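Local atomic coordinates of amidohydrolase (Staphylococcus aureus, PDB entry 3NUR), a protein that is a putative metal-dependent amidohydrolase, probably hydrolysing carbon–nitrogen bonds other than peptide bonds in a substrate not yet identified. Residues I311-D316 and E340-T345. Numbering follows the deposited sequence.
Sequences ILYAAD and EKISYT. With CA (calcium ion), chain B.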
loop_
_atom_site.group_PDB
_atom_site.type_symbol
_atom_site.label_atom_id
_atom_site.label_comp_id
_atom_site.label_asym_id
_atom_site.label_seq_id
_atom_site.Cartn_x
_atom_site.Cartn_y
_atom_site.Cartn_z
ATOM N N ILE A 311 -7.242 10.160 4.854
ATOM C CA ILE A 311 -7.860 8.846 4.680
ATOM C C ILE A 311 -8.254 8.603 3.227
ATOM O O ILE A 311 -8.941 9.425 2.614
ATOM C CB ILE A 311 -9.054 8.641 5.664
ATOM C CG1 ILE A 311 -8.606 8.838 7.144
ATOM C CG2 ILE A 311 -9.734 7.277 5.462
ATOM C CD1 ILE A 311 -9.780 8.991 8.121
ATOM N N LEU A 312 -7.825 7.460 2.694
ATOM C CA LEU A 312 -8.160 7.030 1.334
ATOM C C LEU A 312 -8.992 5.764 1.414
ATOM O O LEU A 312 -8.943 5.086 2.427
ATOM C CB LEU A 312 -6.884 6.765 0.501
ATOM C CG LEU A 312 -5.916 7.926 0.330
ATOM C CD1 LEU A 312 -4.628 7.458 -0.368
ATOM C CD2 LEU A 312 -6.561 9.088 -0.420
ATOM N N TYR A 313 -9.790 5.464 0.381
ATOM C CA TYR A 313 -10.639 4.278 0.385
ATOM C C TYR A 313 -9.948 3.109 -0.315
ATOM O O TYR A 313 -9.068 3.324 -1.146
ATOM C CB TYR A 313 -12.010 4.616 -0.228
ATOM C CG TYR A 313 -13.184 3.856 0.351
ATOM C CD1 TYR A 313 -13.215 3.494 1.696
ATOM C CD2 TYR A 313 -14.292 3.541 -0.436
ATOM C CE1 TYR A 313 -14.319 2.837 2.247
ATOM C CE2 TYR A 313 -15.402 2.885 0.103
ATOM C CZ TYR A 313 -15.406 2.527 1.441
ATOM O OH TYR A 313 -16.492 1.863 1.966
ATOM N N ALA A 314 -10.277 1.882 0.082
ATOM C CA ALA A 314 -9.646 0.662 -0.467
ATOM C C ALA A 314 -10.455 -0.549 -0.049
ATOM O O ALA A 314 -10.986 -0.568 1.064
ATOM C CB ALA A 314 -8.214 0.523 0.048
ATOM N N ALA A 315 -10.516 -1.572 -0.916
ATOM C CA ALA A 315 -11.289 -2.791 -0.668
ATOM C C ALA A 315 -10.449 -4.051 -0.479
ATOM O O ALA A 315 -10.984 -5.048 -0.004
ATOM C CB ALA A 315 -12.239 -3.034 -1.846
ATOM N N ASP A 316 -9.183 -4.046 -0.937
ATOM C CA ASP A 316 -8.313 -5.249 -0.965
ATOM C C ASP A 316 -8.896 -6.278 -1.964
ATOM O O ASP A 316 -8.718 -7.498 -1.822
ATOM C CB ASP A 316 -8.070 -5.858 0.443
ATOM C CG ASP A 316 -6.779 -6.641 0.535
ATOM O OD1 ASP A 316 -5.892 -6.440 -0.344
ATOM O OD2 ASP A 316 -6.675 -7.532 1.435
ATOM N N GLU A 340 -17.112 12.804 0.693
ATOM C CA GLU A 340 -16.501 13.146 -0.617
ATOM C C GLU A 340 -14.970 13.024 -0.588
ATOM O O GLU A 340 -14.379 12.461 -1.521
ATOM C CB GLU A 340 -16.915 14.555 -1.074
ATOM C CG GLU A 340 -18.362 14.671 -1.524
ATOM C CD GLU A 340 -18.796 16.082 -1.892
ATOM O OE1 GLU A 340 -17.994 16.810 -2.525
ATOM O OE2 GLU A 340 -19.948 16.455 -1.568
ATOM N N LYS A 341 -14.349 13.505 0.502
ATOM C CA LYS A 341 -12.896 13.458 0.696
ATOM C C LYS A 341 -12.370 12.016 0.696
ATOM O O LYS A 341 -11.450 11.687 -0.070
ATOM C CB LYS A 341 -12.482 14.202 1.986
ATOM C CG LYS A 341 -12.562 15.718 1.860
ATOM C CD LYS A 341 -12.092 16.419 3.128
ATOM C CE LYS A 341 -11.849 17.884 2.863
ATOM N NZ LYS A 341 -11.354 18.579 4.079
ATOM N N ILE A 342 -12.966 11.171 1.534
ATOM C CA ILE A 342 -12.556 9.765 1.636
ATOM C C ILE A 342 -12.856 9.007 0.350
ATOM O O ILE A 342 -12.007 8.236 -0.101
ATOM C CB ILE A 342 -13.231 9.062 2.853
ATOM C CG1 ILE A 342 -12.839 9.734 4.173
ATOM C CG2 ILE A 342 -12.902 7.537 2.873
ATOM C CD1 ILE A 342 -13.837 9.287 5.331
ATOM N N SER A 343 -14.056 9.213 -0.229
ATOM C CA SER A 343 -14.458 8.491 -1.429
ATOM C C SER A 343 -13.593 8.822 -2.646
ATOM O O SER A 343 -13.131 7.897 -3.334
ATOM C CB SER A 343 -15.934 8.741 -1.735
ATOM O OG SER A 343 -16.460 7.784 -2.639
ATOM N N TYR A 344 -13.392 10.121 -2.928
ATOM C CA TYR A 344 -12.699 10.517 -4.158
ATOM C C TYR A 344 -11.726 11.689 -4.084
ATOM O O TYR A 344 -10.698 11.644 -4.767
ATOM C CB TYR A 344 -13.834 10.884 -5.161
ATOM C CG TYR A 344 -13.468 10.970 -6.627
ATOM C CD1 TYR A 344 -13.768 9.927 -7.502
ATOM C CD2 TYR A 344 -12.945 12.142 -7.169
ATOM C CE1 TYR A 344 -13.462 10.010 -8.864
ATOM C CE2 TYR A 344 -12.620 12.232 -8.527
ATOM C CZ TYR A 344 -12.880 11.162 -9.370
ATOM O OH TYR A 344 -12.559 11.231 -10.705
ATOM N N THR A 345 -12.081 12.776 -3.380
ATOM C CA THR A 345 -11.274 14.000 -3.445
ATOM C C THR A 345 -9.877 13.924 -2.885
ATOM O O THR A 345 -8.971 14.477 -3.506
ATOM C CB THR A 345 -12.033 15.290 -3.081
ATOM O OG1 THR A 345 -12.138 15.406 -1.671
ATOM C CG2 THR A 345 -13.390 15.430 -3.777
HETATM CA CA CA B . -3.795 -6.213 -0.064
HETATM O O HOH W 1 -10.383 7.166 -1.967
HETATM O O HOH W 2 -4.129 -6.919 1.973
HETATM O O HOH W 3 -3.134 -8.352 -0.355
#
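Ile342, on the inward side of helix 336-351, uses its CG2 methyl to touch both Ile311 and Tyr313, where this C-terminal helix packs on the segment that, by backbone bonds from Leu312 to Ile288 and from Tyr313 to Phe27, sits in the place of the closing strand of the TIM barrel. The two isoleucines run alongside each other in the same direction, Ile311 CG2 to Ile342 CG2 4.1 Å. Chi1 of Ile342, -61°, keeps CG1 beside the backbone N and turns CG2 anti to it; Ile311 does the same. The same Ile342 methyl also meets the Tyr313 ring obliquely, Ile342 CG2 to Tyr313 CD1 4.2 Å. The ring then leads away from the helix, and its OH hydrogen-bonds to the carbonyl of Leu325. Phe299 of helix 296-306 touches both isoleucines and extends the apolar patch.

No direct hydrogen bond joins the two backbones; a water links them, accepting from Tyr313 N at 3.0 Å and lying 2.7 Å from Ile342 O, to which it can donate, though other acceptors compete for its protons. Within the helix, Glu340 O takes both Tyr344 N and Thr345 N, from opposite faces of its carbonyl plane, marking a wider pi-type turn. Leu312 points away from 340-345, and its side chain packs on Phe27 and Leu350. Farther along, Glu28, His30 and His192 bind the calcium ion together with Asp316, whose OD1 lies 2.1 Å from the metal.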